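Local coordinates for enoyl-[acyl-carrier-protein] reductase [FMN] (Thermotoga maritima, PDB 5GVJ) that probably reduces enoyl-acyl-carrier-protein intermediates of fatty acid synthesis with NADH, using FMN as its flavin cofactor, at residues M22-T27 / G259-A264; I43-M48 / F68-I73; L234-A239 / G273-G278. The protein carries 1 engineered substitution. All blocks are in the same frame, centred on the assembly; numbering follows the deposited sequence.

Contact 1: residues M22-T27 / G259-A264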
ATOM      1  N   MET A  22      16.214   2.901  12.582  1.00 28.51           N
ATOM      2  CA  MET A  22      15.477   2.671  13.811  1.00 25.97           C
ATOM      3  C   MET A  22      16.430   2.698  15.009  1.00 24.06           C
ATOM      4  O   MET A  22      17.641   2.494  14.878  1.00 23.03           O
ATOM      5  CB  MET A  22      14.753   1.327  13.717  1.00 26.25           C
ATOM      6  CG  MET A  22      13.770   1.015  14.822  1.00 33.76           C
ATOM      7  SD  MET A  22      12.901  -0.524  14.432  1.00 39.66           S
ATOM      8  CE  MET A  22      14.239  -1.720  14.325  1.00 33.63           C
ATOM      9  N   ALA A  23      15.875   2.970  16.191  1.00 23.69           N
ATOM     10  CA  ALA A  23      16.672   2.874  17.406  1.00 25.02           C
ATOM     11  C   ALA A  23      17.186   1.449  17.578  1.00 26.15           C
ATOM     12  O   ALA A  23      16.491   0.477  17.264  1.00 23.91           O
ATOM     13  CB  ALA A  23      15.854   3.292  18.625  1.00 25.62           C
ATOM     14  N   TRP A  24      18.433   1.337  18.044  1.00 24.27           N
ATOM     15  CA  TRP A  24      19.105   0.064  18.307  1.00 24.31           C
ATOM     16  C   TRP A  24      19.527  -0.640  17.023  1.00 22.78           C
ATOM     17  O   TRP A  24      20.665  -1.105  16.937  1.00 20.43           O
ATOM     18  CB  TRP A  24      18.236  -0.857  19.170  1.00 24.18           C
ATOM     19  CG  TRP A  24      17.911  -0.248  20.488  1.00 27.67           C
ATOM     20  CD1 TRP A  24      16.697   0.214  20.904  1.00 28.60           C
ATOM     21  CD2 TRP A  24      18.828   0.011  21.559  1.00 31.02           C
ATOM     22  NE1 TRP A  24      16.797   0.724  22.176  1.00 30.15           N
ATOM     23  CE2 TRP A  24      18.095   0.610  22.601  1.00 31.10           C
ATOM     24  CE3 TRP A  24      20.194  -0.228  21.747  1.00 30.69           C
ATOM     25  CZ2 TRP A  24      18.683   0.984  23.812  1.00 29.59           C
ATOM     26  CZ3 TRP A  24      20.777   0.144  22.949  1.00 36.85           C
ATOM     27  CH2 TRP A  24      20.020   0.742  23.966  1.00 31.26           C
ATOM     28  N   ALA A  25      18.652  -0.710  16.010  1.00 22.72           N
ATOM     29  CA  ALA A  25      19.026  -1.377  14.762  1.00 19.75           C
ATOM     30  C   ALA A  25      19.813  -0.467  13.830  1.00 19.72           C
ATOM     31  O   ALA A  25      20.604  -0.957  13.014  1.00 18.20           O
ATOM     32  CB  ALA A  25      17.775  -1.887  14.033  1.00 18.86           C
ATOM     33  N   GLY A  26      19.584   0.847  13.908  1.00 21.64           N
ATOM     34  CA  GLY A  26      20.326   1.804  13.105  1.00 21.84           C
ATOM     35  C   GLY A  26      21.699   2.105  13.677  1.00 17.95           C
ATOM     36  O   GLY A  26      21.968   3.236  14.091  1.00 17.81           O
ATOM     37  N   THR A  27      22.572   1.101  13.700  1.00 17.44           N
ATOM     38  CA  THR A  27      23.915   1.234  14.245  1.00 16.66           C
ATOM     39  C   THR A  27      24.856   1.868  13.229  1.00 16.88           C
ATOM     40  O   THR A  27      24.627   1.785  12.022  1.00 17.00           O
ATOM     41  CB  THR A  27      24.471  -0.140  14.637  1.00 17.70           C
ATOM     42  OG1 THR A  27      24.550  -0.969  13.471  1.00 18.02           O
ATOM     43  CG2 THR A  27      23.604  -0.817  15.691  1.00 19.31           C
ATOM     44  N   GLY A 259      12.014  -0.682  27.285  1.00 44.31           N
ATOM     45  CA  GLY A 259      13.110  -1.545  26.916  1.00 41.10           C
ATOM     46  C   GLY A 259      12.755  -2.705  26.013  1.00 37.09           C
ATOM     47  O   GLY A 259      13.648  -3.480  25.666  1.00 35.97           O
ATOM     48  N   SER A 260      11.490  -2.840  25.594  1.00 40.37           N
ATOM     49  CA  SER A 260      11.087  -4.033  24.849  1.00 36.92           C
ATOM     50  C   SER A 260      11.747  -4.092  23.474  1.00 34.30           C
ATOM     51  O   SER A 260      12.097  -5.180  23.002  1.00 31.35           O
ATOM     52  CB  SER A 260       9.566  -4.098  24.719  1.00 36.82           C
ATOM     53  OG  SER A 260       9.057  -2.997  23.985  1.00 39.73           O
ATOM     54  N   LEU A 261      11.938  -2.942  22.816  1.00 29.75           N
ATOM     55  CA  LEU A 261      12.597  -2.957  21.512  1.00 32.97           C
ATOM     56  C   LEU A 261      14.060  -3.358  21.640  1.00 29.93           C
ATOM     57  O   LEU A 261      14.569  -4.137  20.824  1.00 31.32           O
ATOM     58  CB  LEU A 261      12.471  -1.593  20.822  1.00 33.85           C
ATOM     59  CG  LEU A 261      13.120  -1.514  19.427  1.00 33.42           C
ATOM     60  CD1 LEU A 261      12.408  -2.425  18.419  1.00 30.42           C
ATOM     61  CD2 LEU A 261      13.188  -0.082  18.904  1.00 32.93           C
ATOM     62  N   ARG A 262      14.749  -2.860  22.670  1.00 32.84           N
ATOM     63  CA  ARG A 262      16.143  -3.242  22.883  1.00 30.81           C
ATOM     64  C   ARG A 262      16.281  -4.740  23.132  1.00 29.95           C
ATOM     65  O   ARG A 262      17.232  -5.371  22.655  1.00 26.49           O
ATOM     66  CB  ARG A 262      16.738  -2.459  24.051  1.00 34.02           C
ATOM     67  CG  ARG A 262      18.252  -2.560  24.128  1.00 34.34           C
ATOM     68  CD  ARG A 262      18.771  -2.223  25.522  1.00 42.33           C
ATOM     69  NE  ARG A 262      18.265  -3.170  26.514  1.00 49.62           N
ATOM     70  CZ  ARG A 262      18.859  -4.315  26.837  1.00 48.77           C
ATOM     71  NH1 ARG A 262      20.004  -4.667  26.260  1.00 46.83           N
ATOM     72  NH2 ARG A 262      18.308  -5.108  27.746  1.00 51.51           N
ATOM     73  N   ARG A 263      15.343  -5.331  23.876  1.00 30.00           N
ATOM     74  CA  ARG A 263      15.445  -6.757  24.176  1.00 32.89           C
ATOM     75  C   ARG A 263      15.356  -7.596  22.908  1.00 29.00           C
ATOM     76  O   ARG A 263      16.025  -8.629  22.790  1.00 29.12           O
ATOM     77  CB  ARG A 263      14.364  -7.181  25.174  1.00 35.74           C
ATOM     78  CG  ARG A 263      14.543  -6.643  26.590  1.00 36.37           C
ATOM     79  CD  ARG A 263      13.754  -7.474  27.593  1.00 40.63           C
ATOM     80  NE  ARG A 263      12.316  -7.238  27.503  1.00 45.95           N
ATOM     81  CZ  ARG A 263      11.674  -6.265  28.150  1.00 48.53           C
ATOM     82  NH1 ARG A 263      12.340  -5.425  28.941  1.00 47.48           N
ATOM     83  NH2 ARG A 263      10.358  -6.127  28.010  1.00 48.12           N
ATOM     84  N   ALA A 264      14.529  -7.175  21.946  1.00 30.50           N
ATOM     85  CA  ALA A 264      14.447  -7.909  20.687  1.00 26.92           C
ATOM     86  C   ALA A 264      15.701  -7.695  19.850  1.00 28.28           C
ATOM     87  O   ALA A 264      16.342  -8.660  19.416  1.00 27.65           O
ATOM     88  CB  ALA A 264      13.198  -7.486  19.909  1.00 26.59           C
TER
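Trp-24 meets Leu-261 and Arg-262 where a loop of the TIM-barrel fold touches helix 260-265. The loop follows the first barrel strand, 17-18, and holds Ala-23, an FMN-binding residue. No hydrogen bond crosses the contact. Arg-262 lays its aliphatic chain over one face of the indole. Its CG sits 3.4 Å from the centroid of the Trp-24 six-membered ring and 8° off the ring normal, a CH-pi contact. CG of Arg-262 lies anti to the backbone N (chi1 -167°), which carries the chain out across the ring. The chain then bends at chi3. The guanidinium therefore does not stack on the indole; the two planes are 75° apart. Its NH1 forms a salt bridge with Glu-267. A serine in place of Arg-262 would probably leave this indole face without most of its aliphatic cover and Glu-267 without its charged mate. The preceding residue, Leu-261, comes to the edge of the Trp-24 ring, near its plane. One methyl does most of the touching. CD2 of Leu-261 lies 4.0 Å from Trp-24 CD1, 4.3 Å from Ala-23 CB and 3.7 Å from Ala-23 O.

Contact 2: residues I43-M48 / F68-I73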
ATOM      1  N   ILE A  43      22.016   6.598  11.056  1.00 17.69           N
ATOM      2  CA  ILE A  43      22.204   6.254  12.461  1.00 16.37           C
ATOM      3  C   ILE A  43      20.904   6.549  13.198  1.00 16.89           C
ATOM      4  O   ILE A  43      20.399   7.675  13.157  1.00 16.45           O
ATOM      5  CB  ILE A  43      23.368   7.057  13.067  1.00 17.64           C
ATOM      6  CG1 ILE A  43      24.693   6.660  12.417  1.00 16.33           C
ATOM      7  CG2 ILE A  43      23.410   6.866  14.580  1.00 15.51           C
ATOM      8  CD1 ILE A  43      25.855   7.608  12.775  1.00 19.06           C
ATOM      9  N   GLY A  44      20.357   5.541  13.869  1.00 20.47           N
ATOM     10  CA  GLY A  44      19.159   5.746  14.662  1.00 19.65           C
ATOM     11  C   GLY A  44      19.492   6.212  16.064  1.00 21.67           C
ATOM     12  O   GLY A  44      20.069   5.452  16.852  1.00 21.04           O
ATOM     13  N   SER A  45      19.156   7.456  16.394  1.00 19.69           N
ATOM     14  CA  SER A  45      19.528   8.026  17.681  1.00 19.53           C
ATOM     15  C   SER A  45      18.416   7.912  18.715  1.00 21.63           C
ATOM     16  O   SER A  45      18.543   8.479  19.804  1.00 24.72           O
ATOM     17  CB  SER A  45      19.947   9.496  17.517  1.00 17.51           C
ATOM     18  OG  SER A  45      18.832  10.357  17.333  1.00 19.72           O
ATOM     19  N   GLY A  46      17.338   7.189  18.398  1.00 20.92           N
ATOM     20  CA  GLY A  46      16.147   7.224  19.230  1.00 22.60           C
ATOM     21  C   GLY A  46      16.408   6.910  20.689  1.00 28.86           C
ATOM     22  O   GLY A  46      15.758   7.479  21.574  1.00 26.69           O
ATOM     23  N   ALA A  47      17.363   6.016  20.961  1.00 25.04           N
ATOM     24  CA  ALA A  47      17.718   5.610  22.317  1.00 26.18           C
ATOM     25  C   ALA A  47      19.058   6.183  22.762  1.00 28.35           C
ATOM     26  O   ALA A  47      19.664   5.671  23.707  1.00 30.78           O
ATOM     27  CB  ALA A  47      17.747   4.086  22.425  1.00 27.94           C
ATOM     28  N   MET A  48      19.538   7.230  22.104  1.00 27.51           N
ATOM     29  CA  MET A  48      20.876   7.735  22.354  1.00 26.62           C
ATOM     30  C   MET A  48      20.844   9.008  23.189  1.00 29.17           C
ATOM     31  O   MET A  48      19.900   9.800  23.121  1.00 30.59           O
ATOM     32  CB  MET A  48      21.613   8.002  21.038  1.00 28.28           C
ATOM     33  CG  MET A  48      22.089   6.755  20.301  1.00 21.96           C
ATOM     34  SD  MET A  48      23.053   7.250  18.858  1.00 25.10           S
ATOM     35  CE  MET A  48      23.405   5.684  18.068  1.00 20.46           C
ATOM     36  N   PHE A  68      25.653  10.348   4.974  1.00 14.90           N
ATOM     37  CA  PHE A  68      24.912   9.521   5.908  1.00 14.90           C
ATOM     38  C   PHE A  68      23.915  10.422   6.614  1.00 16.76           C
ATOM     39  O   PHE A  68      24.043  11.649   6.592  1.00 16.15           O
ATOM     40  CB  PHE A  68      25.844   8.850   6.924  1.00 14.56           C
ATOM     41  CG  PHE A  68      26.538   9.833   7.830  1.00 17.99           C
ATOM     42  CD1 PHE A  68      27.686  10.485   7.409  1.00 17.21           C
ATOM     43  CD2 PHE A  68      26.018  10.134   9.086  1.00 16.24           C
ATOM     44  CE1 PHE A  68      28.313  11.403   8.232  1.00 17.66           C
ATOM     45  CE2 PHE A  68      26.645  11.054   9.912  1.00 16.08           C
ATOM     46  CZ  PHE A  68      27.789  11.685   9.483  1.00 18.25           C
ATOM     47  N   GLY A  69      22.921   9.805   7.244  1.00 15.67           N
ATOM     48  CA  GLY A  69      21.933  10.533   8.004  1.00 16.28           C
ATOM     49  C   GLY A  69      21.920  10.119   9.464  1.00 16.13           C
ATOM     50  O   GLY A  69      22.497   9.099   9.868  1.00 15.54           O
ATOM     51  N   VAL A  70      21.267  10.959  10.264  1.00 17.77           N
ATOM     52  CA  VAL A  70      20.917  10.660  11.645  1.00 18.00           C
ATOM     53  C   VAL A  70      19.414  10.857  11.785  1.00 17.56           C
ATOM     54  O   VAL A  70      18.889  11.916  11.419  1.00 15.67           O
ATOM     55  CB  VAL A  70      21.661  11.556  12.650  1.00 16.81           C
ATOM     56  CG1 VAL A  70      21.074  11.360  14.042  1.00 16.38           C
ATOM     57  CG2 VAL A  70      23.164  11.245  12.653  1.00 17.04           C
ATOM     58  N   ASN A  71      18.731   9.846  12.310  1.00 17.15           N
ATOM     59  CA  ASN A  71      17.312   9.948  12.621  1.00 19.94           C
ATOM     60  C   ASN A  71      17.129  10.366  14.074  1.00 19.25           C
ATOM     61  O   ASN A  71      17.679   9.740  14.982  1.00 21.87           O
ATOM     62  CB  ASN A  71      16.599   8.620  12.366  1.00 18.85           C
ATOM     63  CG  ASN A  71      15.118   8.691  12.685  1.00 22.31           C
ATOM     64  OD1 ASN A  71      14.372   9.443  12.049  1.00 21.48           O
ATOM     65  ND2 ASN A  71      14.686   7.921  13.676  1.00 23.93           N
ATOM     66  N   ILE A  72      16.338  11.410  14.290  1.00 20.08           N
ATOM     67  CA  ILE A  72      16.086  11.950  15.619  1.00 22.29           C
ATOM     68  C   ILE A  72      14.611  11.750  15.942  1.00 22.72           C
ATOM     69  O   ILE A  72      13.745  12.089  15.125  1.00 19.52           O
ATOM     70  CB  ILE A  72      16.477  13.436  15.690  1.00 22.66           C
ATOM     71  CG1 ILE A  72      18.003  13.566  15.600  1.00 20.49           C
ATOM     72  CG2 ILE A  72      15.923  14.089  16.953  1.00 21.72           C
ATOM     73  CD1 ILE A  72      18.488  14.975  15.587  1.00 24.18           C
ATOM     74  N   ILE A  73      14.327  11.191  17.117  1.00 23.84           N
ATOM     75  CA  ILE A  73      12.954  11.025  17.589  1.00 24.21           C
ATOM     76  C   ILE A  73      12.552  12.259  18.389  1.00 28.19           C
ATOM     77  O   ILE A  73      13.154  12.563  19.426  1.00 26.62           O
ATOM     78  CB  ILE A  73      12.801   9.755  18.437  1.00 27.02           C
ATOM     79  CG1 ILE A  73      13.219   8.525  17.633  1.00 24.97           C
ATOM     80  CG2 ILE A  73      11.357   9.622  18.896  1.00 31.00           C
ATOM     81  CD1 ILE A  73      12.407   8.332  16.381  1.00 27.58           C
TER
HETATM   82  O   HOH W   1      16.374  10.621  19.021  1.00 22.07           O
HETATM   83  O   HOH W   2      16.065   6.323  15.760  1.00 20.03           O
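Ile-43 pairs with Val-70 and Gly-44 with Asn-71 as strands 41-44 and 68-73 run parallel, their touching parts only 4° apart in direction. Ile-43 N donates to Gly-69 O at 2.8 Å, and Asn-71 N donates back to Ile-43 O at 2.9 Å. Helix 50-63 links the two strands, so this is a beta-alpha-beta unit of the TIM barrel. Ile-43 and Val-70 point to the same face of the sheet, where helices pack: CB of Ile-43 lies 4.2 Å from CG2 of Val-70. Asn-71 points to the other face. There its OD1 is hydrogen-bonded to Thr-95 on the next strand. Next along the chain, Ser-45 carries the pairing on. Ser-45 N reaches Asn-71 O at 3.1 Å, in the carbonyl plane. Ser-45 OG donates to Asn-71 O at 2.7 Å, tilted 25° from that plane. The chi1 of 76° sets OG between the backbone N and the carbonyl carbon, from where it reaches across. Further on, CG1 of Ile-73 packs 3.6 Å from Gly-46 CA. Two waters bridge the chains here, one from Ser-45 OG to Ile-73 N, the other from Gly-46 N to Asn-71 ND2. One serine thus grips a single carbonyl twice. Water carries the polar link on where direct pairing stops, close to the FMN-binding residues Gly-21 and Ala-23.

Contact 3: residues L234-A239 / G273-G278. Engineered in segment 273-278: Ala-276 (natural residue Met).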
ATOM      1  N   LEU A 234       6.066  -8.057  15.005  1.00 24.41           N
ATOM      2  CA  LEU A 234       5.877  -9.467  14.692  1.00 28.33           C
ATOM      3  C   LEU A 234       4.904 -10.110  15.678  1.00 26.48           C
ATOM      4  O   LEU A 234       4.812  -9.707  16.840  1.00 26.17           O
ATOM      5  CB  LEU A 234       7.237 -10.172  14.730  1.00 29.98           C
ATOM      6  CG  LEU A 234       7.762 -10.924  13.505  1.00 33.39           C
ATOM      7  CD1 LEU A 234       7.147 -10.408  12.226  1.00 29.29           C
ATOM      8  CD2 LEU A 234       9.268 -10.800  13.441  1.00 28.54           C
ATOM      9  N   ARG A 235       4.160 -11.116  15.202  1.00 30.05           N
ATOM     10  CA  ARG A 235       3.190 -11.824  16.036  1.00 28.56           C
ATOM     11  C   ARG A 235       3.879 -12.748  17.038  1.00 33.18           C
ATOM     12  O   ARG A 235       3.795 -13.974  16.923  1.00 38.31           O
ATOM     13  CB  ARG A 235       2.212 -12.626  15.168  1.00 27.71           C
ATOM     14  CG  ARG A 235       1.200 -11.756  14.441  1.00 33.24           C
ATOM     15  CD  ARG A 235       0.104 -12.570  13.745  1.00 35.17           C
ATOM     16  NE  ARG A 235      -0.738 -11.703  12.925  1.00 31.73           N
ATOM     17  CZ  ARG A 235      -1.953 -11.292  13.274  1.00 37.95           C
ATOM     18  NH1 ARG A 235      -2.473 -11.670  14.433  1.00 44.25           N
ATOM     19  NH2 ARG A 235      -2.644 -10.495  12.469  1.00 40.82           N
ATOM     20  N   THR A 236       4.538 -12.168  18.024  1.00 33.45           N
ATOM     21  CA  THR A 236       5.365 -12.815  19.030  1.00 38.88           C
ATOM     22  C   THR A 236       4.577 -12.995  20.329  1.00 40.77           C
ATOM     23  O   THR A 236       3.517 -12.390  20.509  1.00 36.98           O
ATOM     24  CB  THR A 236       6.627 -11.964  19.265  1.00 33.16           C
ATOM     25  OG1 THR A 236       7.727 -12.794  19.649  1.00 47.68           O
ATOM     26  CG2 THR A 236       6.392 -10.939  20.336  1.00 31.97           C
ATOM     27  N   PRO A 237       5.039 -13.855  21.252  1.00 45.42           N
ATOM     28  CA  PRO A 237       4.330 -13.975  22.540  1.00 43.25           C
ATOM     29  C   PRO A 237       4.159 -12.654  23.269  1.00 42.18           C
ATOM     30  O   PRO A 237       3.098 -12.402  23.850  1.00 48.55           O
ATOM     31  CB  PRO A 237       5.219 -14.941  23.336  1.00 43.42           C
ATOM     32  CG  PRO A 237       5.875 -15.767  22.308  1.00 43.85           C
ATOM     33  CD  PRO A 237       6.108 -14.864  21.126  1.00 41.29           C
ATOM     34  N   PHE A 238       5.184 -11.799  23.256  1.00 42.32           N
ATOM     35  CA  PHE A 238       5.083 -10.520  23.948  1.00 41.86           C
ATOM     36  C   PHE A 238       4.061  -9.609  23.285  1.00 43.10           C
ATOM     37  O   PHE A 238       3.361  -8.853  23.968  1.00 44.06           O
ATOM     38  CB  PHE A 238       6.445  -9.837  23.995  1.00 37.11           C
ATOM     39  CG  PHE A 238       6.468  -8.615  24.860  1.00 41.83           C
ATOM     40  CD1 PHE A 238       6.289  -8.719  26.232  1.00 43.78           C
ATOM     41  CD2 PHE A 238       6.666  -7.361  24.309  1.00 38.11           C
ATOM     42  CE1 PHE A 238       6.306  -7.598  27.037  1.00 41.97           C
ATOM     43  CE2 PHE A 238       6.688  -6.233  25.111  1.00 42.89           C
ATOM     44  CZ  PHE A 238       6.506  -6.352  26.477  1.00 43.18           C
ATOM     45  N   ALA A 239       3.966  -9.653  21.953  1.00 43.10           N
ATOM     46  CA  ALA A 239       2.936  -8.870  21.281  1.00 40.09           C
ATOM     47  C   ALA A 239       1.548  -9.355  21.665  1.00 41.93           C
ATOM     48  O   ALA A 239       0.605  -8.559  21.715  1.00 43.04           O
ATOM     49  CB  ALA A 239       3.127  -8.926  19.765  1.00 35.62           C
ATOM     50  N   GLY A 273      10.637  -9.306  23.885  1.00 35.70           N
ATOM     51  CA  GLY A 273      11.119  -8.357  22.896  1.00 33.86           C
ATOM     52  C   GLY A 273       9.991  -7.925  21.971  1.00 33.44           C
ATOM     53  O   GLY A 273       9.117  -8.718  21.617  1.00 29.30           O
ATOM     54  N   SER A 274      10.016  -6.649  21.592  1.00 31.64           N
ATOM     55  CA  SER A 274       9.095  -6.110  20.595  1.00 28.57           C
ATOM     56  C   SER A 274       9.814  -6.093  19.251  1.00 27.50           C
ATOM     57  O   SER A 274      10.767  -5.332  19.055  1.00 24.35           O
ATOM     58  CB  SER A 274       8.615  -4.715  20.987  1.00 28.23           C
ATOM     59  OG  SER A 274       7.627  -4.806  21.997  1.00 34.31           O
ATOM     60  N   PHE A 275       9.366  -6.942  18.327  1.00 25.66           N
ATOM     61  CA  PHE A 275      10.052  -7.118  17.050  1.00 27.27           C
ATOM     62  C   PHE A 275       9.378  -6.214  16.021  1.00 24.88           C
ATOM     63  O   PHE A 275       8.496  -6.637  15.275  1.00 23.26           O
ATOM     64  CB  PHE A 275      10.049  -8.587  16.647  1.00 26.38           C
ATOM     65  CG  PHE A 275      10.955  -9.430  17.500  1.00 26.65           C
ATOM     66  CD1 PHE A 275      10.544  -9.872  18.750  1.00 29.10           C
ATOM     67  CD2 PHE A 275      12.232  -9.751  17.067  1.00 24.89           C
ATOM     68  CE1 PHE A 275      11.387 -10.639  19.547  1.00 29.16           C
ATOM     69  CE2 PHE A 275      13.079 -10.520  17.859  1.00 28.24           C
ATOM     70  CZ  PHE A 275      12.653 -10.959  19.098  1.00 28.88           C
ATOM     71  N   ALA A 276       9.813  -4.952  15.993  1.00 22.90           N
ATOM     72  CA  ALA A 276       9.242  -3.912  15.131  1.00 27.07           C
ATOM     73  C   ALA A 276       9.690  -4.151  13.695  1.00 28.99           C
ATOM     74  O   ALA A 276      10.727  -3.654  13.252  1.00 31.89           O
ATOM     75  CB  ALA A 276       9.671  -2.530  15.609  1.00 24.44           C
ATOM     76  N   VAL A 277       8.908  -4.931  12.957  1.00 23.33           N
ATOM     77  CA  VAL A 277       9.204  -5.202  11.558  1.00 22.50           C
ATOM     78  C   VAL A 277       7.919  -5.013  10.758  1.00 21.80           C
ATOM     79  O   VAL A 277       6.811  -5.214  11.265  1.00 20.31           O
ATOM     80  CB  VAL A 277       9.811  -6.617  11.337  1.00 22.88           C
ATOM     81  CG1 VAL A 277      10.515  -7.129  12.597  1.00 25.03           C
ATOM     82  CG2 VAL A 277       8.787  -7.596  10.852  1.00 23.97           C
ATOM     83  N   GLY A 278       8.080  -4.591   9.501  1.00 20.68           N
ATOM     84  CA  GLY A 278       6.952  -4.273   8.655  1.00 18.89           C
ATOM     85  C   GLY A 278       6.460  -5.472   7.875  1.00 17.98           C
ATOM     86  O   GLY A 278       7.031  -6.561   7.918  1.00 16.58           O
TER
HETATM   87  O   HOH W   3       7.036  -8.573  18.438  1.00 26.99           O
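Leu-234 lies against Phe-275 and Val-277, at the end of strand 231-234. Its CB packs 3.8 Å from CB of Phe-275 and equally close to that residue's carbonyl oxygen. Beyond CG the chain forks. CD1 of Leu-234 presses on Val-277 CG2 at 3.5 Å. CD2 of Leu-234 touches two residues, 4.0 Å from both Val-277 CG1 and Phe-275 CB. Neither chi1 (-123°) nor chi2 is staggered; together they turn both methyls to Val-277, with CD2 also against Phe-275. The backbone holds the same place. Leu-234 N donates to Phe-275 O at 2.8 Å, with an angle of 160° at the hydrogen. A water accepts from Phe-275 N and donates to Leu-234 O, and it also lies in the plane of the Phe-275 ring, at its edge.

Toward helix 237-242 the contact changes character. CG2 of Thr-236 and CB of Phe-238 each approach Gly-273 O at 3.7 Å. This carbonyl is buried with no polar partner in the model. The Phe-238 ring turns its edge to Ser-274, whose OG lies in the ring plane, 3.6 Å from CE2 of Phe-238. That OG is hydrogen-bonded to Ser-260 OG. Ala-276, engineered from methionine, points away from the 234-239 segment. Val-277 also packs on Tyr-208 of helix 206-214, and Gly-278 N is bonded to OG1 of Thr-194, an FMN-binding residue. The arrangement joins a small antiparallel sheet and the helix after it to a loop running toward the flavin site of a TIM-barrel flavoprotein.

How the contacts relate
Contact 2 belongs to the buried barrel, contact 1 to the surface, and contact 3 is buried but lies farther from the chain centre. Contact 2 rests on backbone pairing helped by one serine hydroxyl and two waters, contact 1 has no hydrogen bond across it, and contact 3 combines one direct backbone bond with apolar packing. Contacts 1 and 2 touch: Gly-26 O lies 2.8 Å from Gly-44 N, probably a hydrogen bond, and Ala-47 packs on Trp-24. Contacts 1 and 3 meet through helix 260-265 and the loop 273-278, with Ser-260 O 2.9 Å from Ser-274 N. Contacts 2 and 3 do not meet; their nearest atoms are about 11 Å apart. Contact 1 thus lies against both.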